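Long-range contacts in manganese lipoxygenase (Gaeumannomyces graminis, PDB 5FX8), which oxygenates linoleic and alpha-linolenic acids at a catalytic manganese centre, forming 11S- and 13R-hydroperoxides and converting the 11S product into the 13R one: residues A[69-73]-A[83-89]; A[231-237]-A[250-256]; A[256-262]-A[504-508]. All blocks are in the same frame, centred on the assembly; numbering follows the deposited sequence.

Contact 1 (A[69-73]-A[83-89]); sequences LFLYG and YPTGELG. With NAG (2-acetamido-2-deoxy-beta-D-glucopyranose), chain J.
Phe70 and Pro84 form the closely packed side of this contact. Their side chains run alongside each other in the same direction, and Pro84 CB lies 4.0 Å from the centroid of the Phe70 ring, an off-centre CH-pi contact. With its CG anti to the backbone N (chi1 -177°), the ring swings toward the start of helix 86-124, where Phe70 CD2 also touches Gly89 CA at 3.5 Å. Phe305, from helix 268-305, meets the same ring at an oblique angle. Beside it the backbones pair as an antiparallel hairpin: Leu71 N donates to Thr85 O at 2.9 Å, and Thr85 N returns a bond to Leu71 O. Thr85 CG2 rests on Gly73 CA.

The opposite character appears around Glu87, which is exposed. Leu69 packs its CB against Leu88 CB at 3.6 Å, but its far end merely runs alongside the extended Glu87. The Glu87 carboxylate reaches an N-acetylglucosamine of chain J instead, and the sugar's N2 donates to Glu87 OE2 at 3.0 Å in a nearly straight bond (168°).

Between the two sides, Leu69 O takes the N-H of Leu88 at 2.8 Å and a weak second bond from Gly89 N. The carbonyl thus joins the residue that ends helix 56-69, just before strand 71-73, to the first turn of helix 86-124, while on the exposed side the carboxylate of Glu87 serves as acceptor for the amide N-H of the sugar.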
loop_
_atom_site.group_PDB
_atom_site.type_symbol
_atom_site.label_atom_id
_atom_site.label_comp_id
_atom_site.label_asym_id
_atom_site.label_seq_id
_atom_site.Cartn_x
_atom_site.Cartn_y
_atom_site.Cartn_z
ATOM N N LEU A 69 -23.600 16.629 12.231
ATOM C CA LEU A 69 -22.924 15.561 12.927
ATOM C C LEU A 69 -21.563 15.224 12.348
ATOM O O LEU A 69 -20.794 14.521 13.008
ATOM C CB LEU A 69 -23.799 14.301 12.941
ATOM C CG LEU A 69 -25.248 14.477 13.383
ATOM C CD1 LEU A 69 -26.030 13.199 13.234
ATOM C CD2 LEU A 69 -25.241 14.869 14.783
ATOM N N PHE A 70 -21.242 15.700 11.146
ATOM C CA PHE A 70 -19.949 15.454 10.517
ATOM C C PHE A 70 -19.241 16.791 10.353
ATOM O O PHE A 70 -19.553 17.561 9.450
ATOM C CB PHE A 70 -20.159 14.737 9.217
ATOM C CG PHE A 70 -18.924 14.358 8.500
ATOM C CD1 PHE A 70 -18.238 15.272 7.709
ATOM C CD2 PHE A 70 -18.502 13.047 8.510
ATOM C CE1 PHE A 70 -17.113 14.882 6.990
ATOM C CE2 PHE A 70 -17.386 12.659 7.802
ATOM C CZ PHE A 70 -16.693 13.574 7.038
ATOM N N LEU A 71 -18.281 17.065 11.232
ATOM C CA LEU A 71 -17.719 18.394 11.418
ATOM C C LEU A 71 -16.256 18.411 11.031
ATOM O O LEU A 71 -15.580 17.381 11.015
ATOM C CB LEU A 71 -17.875 18.860 12.870
ATOM C CG LEU A 71 -19.288 18.736 13.478
ATOM C CD1 LEU A 71 -19.310 19.100 14.920
ATOM C CD2 LEU A 71 -20.236 19.630 12.791
ATOM N N TYR A 72 -15.777 19.602 10.707
ATOM C CA TYR A 72 -14.365 19.798 10.442
ATOM C C TYR A 72 -13.634 19.900 11.765
ATOM O O TYR A 72 -13.914 20.803 12.556
ATOM C CB TYR A 72 -14.127 21.057 9.623
ATOM C CG TYR A 72 -14.735 21.039 8.266
ATOM C CD1 TYR A 72 -14.387 20.070 7.350
ATOM C CD2 TYR A 72 -15.643 22.001 7.892
ATOM C CE1 TYR A 72 -14.945 20.052 6.117
ATOM C CE2 TYR A 72 -16.190 21.989 6.680
ATOM C CZ TYR A 72 -15.841 21.012 5.795
ATOM O OH TYR A 72 -16.411 21.013 4.564
ATOM N N GLY A 73 -12.679 19.005 11.993
ATOM C CA GLY A 73 -11.897 19.022 13.203
ATOM C C GLY A 73 -10.470 19.438 12.941
ATOM O O GLY A 73 -10.055 19.626 11.803
ATOM N N TYR A 83 -9.438 17.155 9.811
ATOM C CA TYR A 83 -9.857 15.769 9.936
ATOM C C TYR A 83 -11.260 15.734 10.517
ATOM O O TYR A 83 -11.592 16.561 11.363
ATOM C CB TYR A 83 -8.897 14.980 10.830
ATOM C CG TYR A 83 -9.194 13.508 10.900
ATOM C CD1 TYR A 83 -8.701 12.635 9.944
ATOM C CD2 TYR A 83 -9.968 12.990 11.911
ATOM C CE1 TYR A 83 -8.970 11.311 10.014
ATOM C CE2 TYR A 83 -10.234 11.682 11.974
ATOM C CZ TYR A 83 -9.741 10.845 11.032
ATOM O OH TYR A 83 -10.027 9.512 11.122
ATOM N N PRO A 84 -12.124 14.841 10.047
ATOM C CA PRO A 84 -13.526 14.890 10.464
ATOM C C PRO A 84 -13.708 14.549 11.918
ATOM O O PRO A 84 -13.130 13.595 12.430
ATOM C CB PRO A 84 -14.204 13.840 9.575
ATOM C CG PRO A 84 -13.171 13.018 9.116
ATOM C CD PRO A 84 -11.952 13.870 8.964
ATOM N N THR A 85 -14.554 15.322 12.569
ATOM C CA THR A 85 -14.937 15.019 13.932
ATOM C C THR A 85 -16.451 15.092 14.018
ATOM O O THR A 85 -17.111 15.055 12.982
ATOM C CB THR A 85 -14.240 15.974 14.902
ATOM O OG1 THR A 85 -14.457 15.521 16.228
ATOM C CG2 THR A 85 -14.757 17.388 14.737
ATOM N N GLY A 86 -17.023 15.175 15.221
ATOM C CA GLY A 86 -18.458 15.060 15.396
ATOM C C GLY A 86 -18.896 13.617 15.550
ATOM O O GLY A 86 -18.142 12.676 15.330
ATOM N N GLU A 87 -20.149 13.422 15.935
ATOM C CA GLU A 87 -20.632 12.057 16.121
ATOM C C GLU A 87 -20.531 11.242 14.841
ATOM O O GLU A 87 -20.115 10.080 14.860
ATOM C CB GLU A 87 -22.070 12.072 16.607
ATOM C CG GLU A 87 -22.616 10.712 16.928
ATOM C CD GLU A 87 -24.066 10.776 17.279
ATOM O OE1 GLU A 87 -24.573 11.893 17.494
ATOM O OE2 GLU A 87 -24.708 9.716 17.326
ATOM N N LEU A 88 -20.924 11.826 13.716
ATOM C CA LEU A 88 -20.908 11.055 12.483
ATOM C C LEU A 88 -19.493 10.920 11.942
ATOM O O LEU A 88 -19.129 9.864 11.420
ATOM C CB LEU A 88 -21.848 11.681 11.460
ATOM C CG LEU A 88 -21.940 11.031 10.082
ATOM C CD1 LEU A 88 -22.291 9.597 10.198
ATOM C CD2 LEU A 88 -22.950 11.757 9.201
ATOM N N GLY A 89 -18.666 11.949 12.110
ATOM C CA GLY A 89 -17.303 11.866 11.630
ATOM C C GLY A 89 -16.474 10.904 12.445
ATOM O O GLY A 89 -15.567 10.248 11.930
HETATM C C1 NAG J . -22.735 5.971 15.683
HETATM C C2 NAG J . -24.170 6.362 15.344
HETATM C C3 NAG J . -25.115 5.984 16.489
HETATM C C4 NAG J . -24.943 4.515 16.868
HETATM C C5 NAG J . -23.468 4.184 17.102
HETATM C C6 NAG J . -23.214 2.702 17.292
HETATM C C7 NAG J . -24.395 8.248 13.765
HETATM C C8 NAG J . -24.370 7.228 12.670
HETATM N N2 NAG J . -24.286 7.779 15.018
HETATM O O3 NAG J . -26.453 6.222 16.068
HETATM O O4 NAG J . -25.680 4.193 18.045
HETATM O O5 NAG J . -22.679 4.593 15.974
HETATM O O6 NAG J . -23.267 1.983 16.063
HETATM O O7 NAG J . -24.509 9.450 13.526
#

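Contact 2 (A[231-237]-A[250-256]); sequences AAACQGL and LAIKTNV
The side-chain amides of Gln235 and Asn255 come together at about a right angle, with their planes 64° apart, so neither lies flat on the other. The aliphatic part of Gln235 takes part as well: its CG is anti to the carbonyl carbon (chi1 -64°) and the extended chain passes across Asn255. Phe188, from a loop, is touched by the side chains of Gln235, Ala251 and Lys253, which all project from this side of the sheet.

Cys234 and Ile252 meet on the other side, Cys234 SG to Ile252 CG2 at 3.9 Å, against helix 268-305, whose Met277 and Phe278 touch the cysteine and whose Trp271 touches the isoleucine. Farther along, Val256 lays CG2 against Ala232 CB at 3.8 Å, while its CG1 reaches toward Ala233.

The strands are held by an antiparallel ladder, broken by a bulge at one end. Gln235 N donates to Lys253 O at 2.9 Å and Lys253 N to Gln235 O at 3.0 Å. At the bulge, of the classic type, Leu250 and Ala251 both face Leu237, and Leu237 O accepts from Leu250 N at 2.8 Å and from Ala251 N at 3.3 Å. Past the strands, Ala233 N bonds Thr254 O at 2.8 Å. There the OG1 of Thr254 takes the N-H of Val256 in an ST turn.

Backbone bonds to the neighbouring chain on both sides extend this pairing, Cys234 and Gly236 with His217 and Val215, Ile252 and Thr254 with Tyr262 and Leu260. Cys234 and Ile252 give the hairpin an apolar contact with helix 268-305, beside the polar bonds of that helix's Asn281 to Cys234 N and Ala232 O.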
loop_
_atom_site.group_PDB
_atom_site.type_symbol
_atom_site.label_atom_id
_atom_site.label_comp_id
_atom_site.label_asym_id
_atom_site.label_seq_id
_atom_site.Cartn_x
_atom_site.Cartn_y
_atom_site.Cartn_z
ATOM N N ALA A 231 22.415 11.766 9.426
ATOM C CA ALA A 231 21.714 12.119 8.201
ATOM C C ALA A 231 22.307 13.396 7.632
ATOM O O ALA A 231 22.817 14.227 8.380
ATOM C CB ALA A 231 20.216 12.311 8.453
ATOM N N ALA A 232 22.201 13.564 6.313
ATOM C CA ALA A 232 22.681 14.763 5.642
ATOM C C ALA A 232 21.490 15.631 5.254
ATOM O O ALA A 232 20.398 15.470 5.793
ATOM C CB ALA A 232 23.552 14.381 4.440
ATOM N N ALA A 233 21.705 16.571 4.340
ATOM C CA ALA A 233 20.619 17.352 3.764
ATOM C C ALA A 233 20.980 17.589 2.291
ATOM O O ALA A 233 21.281 18.688 1.834
ATOM C CB ALA A 233 20.389 18.648 4.534
ATOM N N CYS A 234 20.962 16.515 1.513
ATOM C CA CYS A 234 21.627 16.532 0.220
ATOM C C CYS A 234 20.887 17.379 -0.803
ATOM O O CYS A 234 19.658 17.432 -0.839
ATOM C CB CYS A 234 21.779 15.122 -0.316
ATOM S SG CYS A 234 23.007 14.205 0.578
ATOM N N GLN A 235 21.658 18.065 -1.620
ATOM C CA GLN A 235 21.191 18.615 -2.872
ATOM C C GLN A 235 21.876 17.804 -3.946
ATOM O O GLN A 235 23.092 17.638 -3.907
ATOM C CB GLN A 235 21.545 20.087 -3.009
ATOM C CG GLN A 235 20.904 20.963 -2.009
ATOM C CD GLN A 235 21.288 22.384 -2.216
ATOM O OE1 GLN A 235 20.434 23.243 -2.417
ATOM N NE2 GLN A 235 22.578 22.655 -2.184
ATOM N N GLY A 236 21.097 17.270 -4.876
ATOM C CA GLY A 236 21.624 16.515 -5.992
ATOM C C GLY A 236 21.451 17.314 -7.271
ATOM O O GLY A 236 20.372 17.843 -7.542
ATOM N N LEU A 237 22.533 17.403 -8.034
ATOM C CA LEU A 237 22.542 18.056 -9.330
ATOM C C LEU A 237 22.631 16.987 -10.405
ATOM O O LEU A 237 23.493 16.105 -10.343
ATOM C CB LEU A 237 23.713 19.010 -9.435
ATOM C CG LEU A 237 23.650 20.159 -10.413
ATOM C CD1 LEU A 237 22.432 20.981 -10.164
ATOM C CD2 LEU A 237 24.882 20.981 -10.161
ATOM N N LEU A 250 25.397 14.413 -11.544
ATOM C CA LEU A 250 26.540 15.307 -11.661
ATOM C C LEU A 250 27.236 15.494 -10.317
ATOM O O LEU A 250 28.391 15.100 -10.179
ATOM C CB LEU A 250 26.098 16.648 -12.267
ATOM C CG LEU A 250 27.202 17.463 -12.943
ATOM C CD1 LEU A 250 26.665 18.445 -13.965
ATOM C CD2 LEU A 250 28.010 18.206 -11.936
ATOM N N ALA A 251 26.576 16.061 -9.313
ATOM C CA ALA A 251 27.218 16.285 -8.027
ATOM C C ALA A 251 26.206 16.109 -6.903
ATOM O O ALA A 251 24.997 16.165 -7.113
ATOM C CB ALA A 251 27.845 17.676 -7.958
ATOM N N ILE A 252 26.721 15.897 -5.699
ATOM C CA ILE A 252 25.905 15.774 -4.500
ATOM C C ILE A 252 26.570 16.582 -3.401
ATOM O O ILE A 252 27.741 16.360 -3.093
ATOM C CB ILE A 252 25.731 14.304 -4.069
ATOM C CG1 ILE A 252 25.002 13.516 -5.156
ATOM C CG2 ILE A 252 24.956 14.208 -2.761
ATOM C CD1 ILE A 252 24.846 12.039 -4.866
ATOM N N LYS A 253 25.835 17.511 -2.808
ATOM C CA LYS A 253 26.330 18.340 -1.722
ATOM C C LYS A 253 25.553 18.017 -0.450
ATOM O O LYS A 253 24.322 18.107 -0.438
ATOM C CB LYS A 253 26.186 19.817 -2.078
ATOM C CG LYS A 253 27.055 20.721 -1.270
ATOM C CD LYS A 253 26.647 22.144 -1.412
ATOM C CE LYS A 253 27.611 23.021 -0.693
ATOM N NZ LYS A 253 27.012 24.343 -0.547
ATOM N N THR A 254 26.267 17.683 0.628
ATOM C CA THR A 254 25.616 17.168 1.832
ATOM C C THR A 254 24.898 18.243 2.620
ATOM O O THR A 254 23.932 17.940 3.326
ATOM C CB THR A 254 26.624 16.548 2.776
ATOM O OG1 THR A 254 27.353 17.606 3.395
ATOM C CG2 THR A 254 27.560 15.629 2.032
ATOM N N ASN A 255 25.399 19.469 2.590
ATOM C CA ASN A 255 24.827 20.588 3.331
ATOM C C ASN A 255 24.845 20.389 4.832
ATOM O O ASN A 255 24.040 21.006 5.529
ATOM C CB ASN A 255 23.390 20.878 2.915
ATOM C CG ASN A 255 23.287 21.406 1.531
ATOM O OD1 ASN A 255 22.514 20.898 0.736
ATOM N ND2 ASN A 255 24.056 22.440 1.225
ATOM N N VAL A 256 25.708 19.522 5.353
ATOM C CA VAL A 256 25.862 19.337 6.789
ATOM C C VAL A 256 27.339 19.159 7.108
ATOM O O VAL A 256 28.125 18.688 6.282
ATOM C CB VAL A 256 25.052 18.135 7.330
ATOM C CG1 VAL A 256 23.611 18.392 7.202
ATOM C CG2 VAL A 256 25.413 16.863 6.608
#

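Contact 3 (A[256-262]-A[504-508]); sequences VGVDLTY and IPTAK
Lys508 NZ is gripped by three groups: the carbonyl of Thr261, the carboxylate of Asp266 and the ring of Tyr262. It donates to Thr261 O at 3.1 Å from well above the carbonyl plane and forms a salt bridge with Asp266. It also stands 4.5 Å from the centroid of the Tyr262 ring in an off-centre cation-pi contact. Bends at chi2 (-66°) and chi4 (98°) bring the chain back over the ring, so that Lys508 CE lies above one face of Tyr262, 4.2 Å from the ring centroid. The lysine and tyrosine side chains run antiparallel past one another. Leu260 CD1 lies 3.5 Å from Ala507 O. The same methyl group packs on the CE methylene of the lysine.

At the far end of the same ring, a water in the ring plane bonds Tyr262 OH at 2.8 Å and donates to Pro505 O at 3.1 Å, bridging the two segments. Apolar contacts complete the rest. Val258, in the type II' turn from Val256 to Asp259, crosses Thr506 at about a right angle, with Val258 CG1 lying 4.0 Å from Thr506 CG2; both residues are exposed. Val256 similarly crosses Ile504 through their CG2 methyl groups.

The loop 504-508 thus packs on the turn 256-259 and, through Lys508 and the water at Pro505, reaches strand 261-262 at the edge of the sheet within this chain. Helix 268-305 adjoins both partners: Asp270 touches Tyr262 and Lys508, Ala274 touches Tyr262, and Met277 meets Ile504.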
loop_
_atom_site.group_PDB
_atom_site.type_symbol
_atom_site.label_atom_id
_atom_site.label_comp_id
_atom_site.label_asym_id
_atom_site.label_seq_id
_atom_site.Cartn_x
_atom_site.Cartn_y
_atom_site.Cartn_z
ATOM N N VAL A 256 25.708 19.522 5.353
ATOM C CA VAL A 256 25.862 19.337 6.789
ATOM C C VAL A 256 27.339 19.159 7.108
ATOM O O VAL A 256 28.125 18.688 6.282
ATOM C CB VAL A 256 25.052 18.135 7.330
ATOM C CG1 VAL A 256 23.611 18.392 7.202
ATOM C CG2 VAL A 256 25.413 16.863 6.608
ATOM N N GLY A 257 27.711 19.543 8.322
ATOM C CA GLY A 257 29.068 19.324 8.781
ATOM C C GLY A 257 30.024 20.195 8.012
ATOM O O GLY A 257 29.841 21.404 7.872
ATOM N N VAL A 258 31.055 19.570 7.468
ATOM C CA VAL A 258 32.002 20.326 6.670
ATOM C C VAL A 258 31.484 20.616 5.275
ATOM O O VAL A 258 32.115 21.399 4.548
ATOM C CB VAL A 258 33.326 19.555 6.606
ATOM C CG1 VAL A 258 33.828 19.268 8.014
ATOM C CG2 VAL A 258 33.108 18.293 5.837
ATOM N N ASP A 259 30.372 19.984 4.874
ATOM C CA ASP A 259 29.630 20.364 3.676
ATOM C C ASP A 259 30.364 19.964 2.400
ATOM O O ASP A 259 30.618 20.794 1.529
ATOM C CB ASP A 259 29.358 21.869 3.702
ATOM C CG ASP A 259 28.192 22.257 2.874
ATOM O OD1 ASP A 259 27.843 21.487 1.967
ATOM O OD2 ASP A 259 27.620 23.327 3.128
ATOM N N LEU A 260 30.689 18.694 2.262
ATOM C CA LEU A 260 31.467 18.293 1.106
ATOM C C LEU A 260 30.585 18.171 -0.137
ATOM O O LEU A 260 29.366 18.029 -0.057
ATOM C CB LEU A 260 32.167 16.969 1.384
ATOM C CG LEU A 260 33.122 16.968 2.568
ATOM C CD1 LEU A 260 33.769 15.620 2.671
ATOM C CD2 LEU A 260 34.152 18.011 2.362
ATOM N N THR A 261 31.226 18.212 -1.299
ATOM C CA THR A 261 30.559 18.019 -2.580
ATOM C C THR A 261 31.201 16.833 -3.277
ATOM O O THR A 261 32.396 16.854 -3.556
ATOM C CB THR A 261 30.661 19.267 -3.461
ATOM O OG1 THR A 261 30.223 20.417 -2.735
ATOM C CG2 THR A 261 29.775 19.124 -4.667
ATOM N N TYR A 262 30.415 15.815 -3.568
ATOM C CA TYR A 262 30.894 14.609 -4.224
ATOM C C TYR A 262 30.511 14.574 -5.703
ATOM O O TYR A 262 29.600 15.263 -6.166
ATOM C CB TYR A 262 30.332 13.369 -3.536
ATOM C CG TYR A 262 30.705 13.226 -2.092
ATOM C CD1 TYR A 262 29.966 13.846 -1.098
ATOM C CD2 TYR A 262 31.769 12.434 -1.719
ATOM C CE1 TYR A 262 30.297 13.697 0.195
ATOM C CE2 TYR A 262 32.098 12.287 -0.433
ATOM C CZ TYR A 262 31.365 12.921 0.520
ATOM O OH TYR A 262 31.696 12.767 1.829
ATOM N N ILE A 504 28.374 11.517 9.352
ATOM C CA ILE A 504 28.648 12.041 8.015
ATOM C C ILE A 504 30.128 12.345 7.900
ATOM O O ILE A 504 30.651 13.135 8.706
ATOM C CB ILE A 504 27.824 13.311 7.747
ATOM C CG1 ILE A 504 26.327 13.026 7.803
ATOM C CG2 ILE A 504 28.233 13.943 6.437
ATOM C CD1 ILE A 504 25.925 11.915 6.966
ATOM N N PRO A 505 30.827 11.802 6.903
ATOM C CA PRO A 505 32.271 12.045 6.780
ATOM C C PRO A 505 32.649 13.519 6.765
ATOM O O PRO A 505 31.866 14.392 6.384
ATOM C CB PRO A 505 32.627 11.374 5.450
ATOM C CG PRO A 505 31.562 10.321 5.264
ATOM C CD PRO A 505 30.317 10.900 5.852
ATOM N N THR A 506 33.884 13.781 7.204
ATOM C CA THR A 506 34.474 15.114 7.190
ATOM C C THR A 506 35.614 15.265 6.188
ATOM O O THR A 506 36.134 16.371 6.049
ATOM C CB THR A 506 34.977 15.494 8.585
ATOM O OG1 THR A 506 35.895 14.500 9.068
ATOM C CG2 THR A 506 33.833 15.595 9.526
ATOM N N ALA A 507 36.019 14.202 5.498
ATOM C CA ALA A 507 37.035 14.278 4.449
ATOM C C ALA A 507 36.683 13.263 3.373
ATOM O O ALA A 507 35.584 12.713 3.365
ATOM C CB ALA A 507 38.434 14.030 5.022
ATOM N N LYS A 508 37.624 12.971 2.485
ATOM C CA LYS A 508 37.364 12.054 1.377
ATOM C C LYS A 508 38.027 10.698 1.626
ATOM O O LYS A 508 38.943 10.271 0.935
ATOM C CB LYS A 508 37.824 12.676 0.071
ATOM C CG LYS A 508 37.078 13.950 -0.311
ATOM C CD LYS A 508 35.602 13.668 -0.620
ATOM C CE LYS A 508 34.824 14.909 -1.066
ATOM N NZ LYS A 508 34.684 15.013 -2.548
HETATM O O HOH W 1 30.320 14.197 3.744
#

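From the N terminus, contact 1 comes first, closing a loop of nine residues into the hairpin that leads from helix 56-69 into helix 86-124. Contact 2 then closes a second hairpin between strands 235-241 and 246-253, and contact 3 begins where it ends, at the shared Val256. None of the three nests within or crosses another. Contact 3 spans 241 residues, largely helical, among which are the manganese ligands His290, His294, His478 and Asn482, and ties the late loop 504-508 to the sheet edge. Contacts 2 and 3 touch, their centres about 9 Å apart, whereas the centre of contact 1 lies about 43 Å from that of contact 2.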